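Probable glutamine synthetase (Pseudomonas aeruginosa, PDB 4HPP) belongs to the glutamine synthetase family, pairing an N-terminal beta-sheet domain with a larger catalytic domain in a multi-subunit assembly. Local coordinates at residues G81-H93 / V203-M216. Residues are numbered along the deposited sequence; the frame is centred on the assembly and turned at random.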
loop_
_atom_site.group_PDB
_atom_site.type_symbol
_atom_site.label_atom_id
_atom_site.label_comp_id
_atom_site.label_asym_id
_atom_site.label_seq_id
_atom_site.Cartn_x
_atom_site.Cartn_y
_atom_site.Cartn_z
ATOM N N GLY A 81 -7.669 -20.802 13.301
ATOM C CA GLY A 81 -8.784 -20.105 12.680
ATOM C C GLY A 81 -8.310 -19.424 11.423
ATOM O O GLY A 81 -7.197 -19.674 10.971
ATOM N N PRO A 82 -9.136 -18.516 10.889
ATOM C CA PRO A 82 -8.879 -17.837 9.635
ATOM C C PRO A 82 -7.509 -17.152 9.543
ATOM O O PRO A 82 -6.906 -17.073 8.466
ATOM C CB PRO A 82 -10.011 -16.815 9.554
ATOM C CG PRO A 82 -10.975 -17.151 10.656
ATOM C CD PRO A 82 -10.531 -18.396 11.311
ATOM N N ASP A 83 -7.047 -16.635 10.661
ATOM C CA ASP A 83 -5.784 -15.890 10.749
ATOM C C ASP A 83 -4.711 -16.877 11.253
ATOM O O ASP A 83 -4.806 -17.409 12.379
ATOM C CB ASP A 83 -5.968 -14.707 11.732
ATOM C CG ASP A 83 -4.715 -13.854 11.874
ATOM O OD1 ASP A 83 -3.599 -14.389 11.575
ATOM O OD2 ASP A 83 -4.844 -12.644 12.269
ATOM N N ALA A 84 -3.702 -17.175 10.453
ATOM C CA ALA A 84 -2.765 -18.255 10.886
ATOM C C ALA A 84 -1.836 -17.810 12.026
ATOM O O ALA A 84 -1.276 -18.645 12.749
ATOM C CB ALA A 84 -1.985 -18.815 9.712
ATOM N N ALA A 85 -1.785 -16.488 12.243
ATOM C CA ALA A 85 -0.944 -15.889 13.268
ATOM C C ALA A 85 -1.677 -15.739 14.619
ATOM O O ALA A 85 -1.114 -15.175 15.569
ATOM C CB ALA A 85 -0.383 -14.559 12.786
ATOM N N ALA A 86 -2.928 -16.213 14.708
ATOM C CA ALA A 86 -3.743 -15.887 15.890
ATOM C C ALA A 86 -3.626 -16.938 16.982
ATOM O O ALA A 86 -3.364 -18.074 16.733
ATOM C CB ALA A 86 -5.195 -15.628 15.531
ATOM N N PRO A 87 -3.808 -16.537 18.218
ATOM C CA PRO A 87 -3.558 -17.542 19.226
ATOM C C PRO A 87 -4.662 -18.617 19.161
ATOM O O PRO A 87 -5.788 -18.338 18.741
ATOM C CB PRO A 87 -3.658 -16.743 20.545
ATOM C CG PRO A 87 -3.674 -15.244 20.142
ATOM C CD PRO A 87 -4.259 -15.226 18.765
ATOM N N ALA A 88 -4.349 -19.855 19.567
ATOM C CA ALA A 88 -5.425 -20.775 19.780
ATOM C C ALA A 88 -6.464 -20.058 20.693
ATOM O O ALA A 88 -6.134 -19.106 21.388
ATOM C CB ALA A 88 -4.916 -22.055 20.414
ATOM N N LEU A 89 -7.699 -20.521 20.645
ATOM C CA LEU A 89 -8.693 -20.244 21.622
ATOM C C LEU A 89 -8.770 -21.404 22.556
ATOM O O LEU A 89 -9.199 -22.473 22.170
ATOM C CB LEU A 89 -10.018 -20.100 20.902
ATOM C CG LEU A 89 -11.192 -19.647 21.800
ATOM C CD1 LEU A 89 -11.006 -18.266 22.439
ATOM C CD2 LEU A 89 -12.495 -19.690 21.007
ATOM N N ASP A 90 -8.376 -21.215 23.791
ATOM C CA ASP A 90 -8.346 -22.316 24.724
ATOM C C ASP A 90 -8.926 -21.927 26.047
ATOM O O ASP A 90 -8.404 -21.050 26.707
ATOM C CB ASP A 90 -6.911 -22.764 24.912
ATOM C CG ASP A 90 -6.808 -24.123 25.516
ATOM O OD1 ASP A 90 -7.811 -24.597 26.162
ATOM O OD2 ASP A 90 -5.703 -24.725 25.339
ATOM N N TYR A 91 -10.006 -22.573 26.458
ATOM C CA TYR A 91 -10.638 -22.204 27.747
ATOM C C TYR A 91 -11.547 -23.329 28.204
ATOM O O TYR A 91 -11.931 -24.168 27.400
ATOM C CB TYR A 91 -11.486 -20.883 27.622
ATOM C CG TYR A 91 -12.668 -21.082 26.719
ATOM C CD1 TYR A 91 -13.867 -21.610 27.194
ATOM C CD2 TYR A 91 -12.586 -20.764 25.373
ATOM C CE1 TYR A 91 -14.972 -21.789 26.328
ATOM C CE2 TYR A 91 -13.672 -20.918 24.512
ATOM C CZ TYR A 91 -14.860 -21.456 24.985
ATOM O OH TYR A 91 -15.904 -21.657 24.091
ATOM N N LEU A 92 -11.883 -23.305 29.489
ATOM C CA LEU A 92 -12.746 -24.260 30.167
ATOM C C LEU A 92 -13.843 -23.520 30.963
ATOM O O LEU A 92 -13.578 -22.479 31.603
ATOM C CB LEU A 92 -11.935 -25.062 31.199
ATOM C CG LEU A 92 -10.777 -25.939 30.772
ATOM C CD1 LEU A 92 -9.501 -25.133 30.676
ATOM C CD2 LEU A 92 -10.571 -27.081 31.756
ATOM N N HIS A 93 -15.054 -24.078 30.950
ATOM C CA HIS A 93 -16.155 -23.581 31.739
ATOM C C HIS A 93 -15.942 -24.033 33.149
ATOM O O HIS A 93 -15.414 -25.136 33.390
ATOM C CB HIS A 93 -17.468 -24.104 31.231
ATOM C CG HIS A 93 -17.703 -23.817 29.791
ATOM N ND1 HIS A 93 -18.504 -22.804 29.374
ATOM C CD2 HIS A 93 -17.216 -24.454 28.632
ATOM C CE1 HIS A 93 -18.513 -22.776 28.006
ATOM N NE2 HIS A 93 -17.722 -23.788 27.552
ATOM N N VAL A 203 -22.917 -21.490 24.703
ATOM C CA VAL A 203 -21.868 -20.470 24.967
ATOM C C VAL A 203 -20.723 -20.590 23.934
ATOM O O VAL A 203 -20.344 -19.591 23.292
ATOM C CB VAL A 203 -21.299 -20.550 26.413
ATOM C CG1 VAL A 203 -20.023 -19.703 26.563
ATOM C CG2 VAL A 203 -22.354 -20.165 27.433
ATOM N N ASN A 204 -20.200 -21.808 23.770
ATOM C CA ASN A 204 -19.183 -22.093 22.772
ATOM C C ASN A 204 -19.541 -21.619 21.374
ATOM O O ASN A 204 -18.717 -20.982 20.694
ATOM C CB ASN A 204 -18.956 -23.586 22.661
ATOM C CG ASN A 204 -18.348 -24.187 23.891
ATOM O OD1 ASN A 204 -17.700 -23.526 24.678
ATOM N ND2 ASN A 204 -18.553 -25.466 24.052
ATOM N N VAL A 205 -20.750 -21.926 20.923
ATOM C CA VAL A 205 -21.184 -21.398 19.602
ATOM C C VAL A 205 -21.085 -19.856 19.518
ATOM O O VAL A 205 -20.713 -19.319 18.462
ATOM C CB VAL A 205 -22.600 -21.861 19.181
ATOM C CG1 VAL A 205 -23.102 -21.050 18.021
ATOM C CG2 VAL A 205 -22.618 -23.349 18.833
ATOM N N ARG A 206 -21.376 -19.145 20.612
ATOM C CA ARG A 206 -21.327 -17.693 20.548
ATOM C C ARG A 206 -19.892 -17.157 20.580
ATOM O O ARG A 206 -19.534 -16.160 19.847
ATOM C CB ARG A 206 -22.093 -17.115 21.718
ATOM C CG ARG A 206 -23.566 -17.400 21.631
ATOM C CD ARG A 206 -24.162 -17.538 23.029
ATOM N NE ARG A 206 -25.589 -17.843 22.928
ATOM C CZ ARG A 206 -26.527 -17.452 23.799
ATOM N NH1 ARG A 206 -26.156 -16.707 24.845
ATOM N NH2 ARG A 206 -27.824 -17.817 23.614
ATOM N N GLU A 207 -19.080 -17.775 21.453
ATOM C CA GLU A 207 -17.793 -17.241 21.696
ATOM C C GLU A 207 -16.869 -17.503 20.491
ATOM O O GLU A 207 -16.030 -16.632 20.129
ATOM C CB GLU A 207 -17.279 -17.723 23.041
ATOM C CG GLU A 207 -18.081 -17.105 24.183
ATOM C CD GLU A 207 -17.970 -15.596 24.158
ATOM O OE1 GLU A 207 -18.989 -14.928 24.272
ATOM O OE2 GLU A 207 -16.844 -15.088 24.036
ATOM N N VAL A 208 -17.095 -18.641 19.820
ATOM C CA VAL A 208 -16.295 -19.029 18.658
ATOM C C VAL A 208 -16.715 -18.237 17.436
ATOM O O VAL A 208 -15.868 -17.746 16.718
ATOM C CB VAL A 208 -16.378 -20.548 18.371
ATOM C CG1 VAL A 208 -15.724 -20.884 17.031
ATOM C CG2 VAL A 208 -15.749 -21.346 19.498
ATOM N N THR A 209 -18.011 -18.100 17.188
ATOM C CA THR A 209 -18.483 -17.215 16.079
ATOM C C THR A 209 -17.860 -15.819 16.175
ATOM O O THR A 209 -17.194 -15.353 15.209
ATOM C CB THR A 209 -19.990 -17.102 16.033
ATOM O OG1 THR A 209 -20.503 -18.415 15.944
ATOM C CG2 THR A 209 -20.470 -16.324 14.800
ATOM N N ARG A 210 -17.991 -15.210 17.356
ATOM C CA ARG A 210 -17.250 -13.989 17.662
ATOM C C ARG A 210 -15.738 -14.093 17.302
ATOM O O ARG A 210 -15.224 -13.236 16.568
ATOM C CB ARG A 210 -17.470 -13.551 19.136
ATOM C CG ARG A 210 -18.805 -12.883 19.348
ATOM C CD ARG A 210 -19.341 -13.050 20.746
ATOM N NE ARG A 210 -20.733 -12.622 20.838
ATOM C CZ ARG A 210 -21.528 -12.751 21.913
ATOM N NH1 ARG A 210 -21.071 -13.261 23.036
ATOM N NH2 ARG A 210 -22.794 -12.293 21.873
ATOM N N GLU A 211 -15.029 -15.132 17.788
ATOM C CA GLU A 211 -13.573 -15.278 17.474
ATOM C C GLU A 211 -13.245 -15.457 15.964
ATOM O O GLU A 211 -12.307 -14.887 15.446
ATOM C CB GLU A 211 -12.950 -16.360 18.322
ATOM C CG GLU A 211 -11.485 -16.653 18.036
ATOM C CD GLU A 211 -10.592 -15.519 18.411
ATOM O OE1 GLU A 211 -9.394 -15.519 18.025
ATOM O OE2 GLU A 211 -11.069 -14.657 19.131
ATOM N N VAL A 212 -14.056 -16.174 15.234
ATOM C CA VAL A 212 -13.796 -16.334 13.821
ATOM C C VAL A 212 -13.965 -14.947 13.180
ATOM O O VAL A 212 -13.031 -14.443 12.537
ATOM C CB VAL A 212 -14.729 -17.439 13.253
ATOM C CG1 VAL A 212 -14.602 -17.575 11.759
ATOM C CG2 VAL A 212 -14.399 -18.792 13.884
ATOM N N ALA A 213 -15.125 -14.292 13.409
ATOM C CA ALA A 213 -15.321 -12.937 12.904
ATOM C C ALA A 213 -14.130 -12.026 13.272
ATOM O O ALA A 213 -13.535 -11.339 12.428
ATOM C CB ALA A 213 -16.671 -12.359 13.393
ATOM N N ARG A 214 -13.702 -12.082 14.530
ATOM C CA ARG A 214 -12.563 -11.235 14.919
ATOM C C ARG A 214 -11.376 -11.539 14.002
ATOM O O ARG A 214 -10.740 -10.609 13.522
ATOM C CB ARG A 214 -12.190 -11.431 16.384
ATOM C CG ARG A 214 -11.128 -10.461 16.897
ATOM C CD ARG A 214 -10.625 -10.898 18.281
ATOM N NE ARG A 214 -9.872 -12.149 18.227
ATOM C CZ ARG A 214 -8.575 -12.244 17.936
ATOM N NH1 ARG A 214 -7.837 -11.192 17.627
ATOM N NH2 ARG A 214 -8.005 -13.419 17.909
ATOM N N GLN A 215 -11.128 -12.834 13.718
ATOM C CA GLN A 215 -9.926 -13.208 12.988
ATOM C C GLN A 215 -9.934 -12.698 11.547
ATOM O O GLN A 215 -8.868 -12.580 10.930
ATOM C CB GLN A 215 -9.642 -14.705 13.056
ATOM C CG GLN A 215 -9.222 -15.140 14.426
ATOM C CD GLN A 215 -8.616 -16.514 14.425
ATOM O OE1 GLN A 215 -8.139 -16.998 13.385
ATOM N NE2 GLN A 215 -8.661 -17.174 15.581
ATOM N N MET A 216 -11.108 -12.314 11.052
ATOM C CA MET A 216 -11.247 -11.918 9.627
ATOM C C MET A 216 -11.485 -10.424 9.528
ATOM O O MET A 216 -11.541 -9.872 8.429
ATOM C CB MET A 216 -12.393 -12.705 8.963
ATOM C CG MET A 216 -12.217 -14.238 9.020
ATOM S SD MET A 216 -13.396 -15.238 8.114
ATOM C CE MET A 216 -12.728 -15.178 6.465
HETATM O O HOH W 1 -7.087 -19.364 16.353
#
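Leu89 and Val208 meet through methyl groups, Leu89 CD2 lying 4.0 Å from Val208 CG2. A second apolar patch sits at the end of the helix. There the ring of Pro82 crosses Met216 at about a right angle, with Pro82 CB 3.4 Å from Met216 CG, and Pro82 CG also touches Val212 CG1.

Gln215 reaches into the loop 81-88 with its chain extended beyond CG. Gln215 OE1 accepts from Asp83 N at 3.0 Å, in the carbonyl plane and nearly straight (N-H...O 164°). Gln215 NE2 donates to Glu211 OE1 at 3.0 Å and to a water that bridges to Pro87 O. Both ends of the amide are thus held, which fixes its rotation. The same Glu211 is gripped side-on by Arg214, through NE and NH2.

At the other end, Asn204 OD1 accepts twice, from Tyr91 OH at 2.7 Å and from His93 NE2 at 2.9 Å. The donors come from opposite faces of the amide plane, and the oxygen lies in the His93 ring plane. Tyr91 reaches it with CG between its backbone N and carbonyl carbon (chi1 66°).

The contact joins the N-terminal and catalytic family regions. Arg154 of a second subunit salt-bridges Glu211. Strand 89-97 lies between strands 9-15 and 66-78, while helix 159-169 packs on Val208 and Val212.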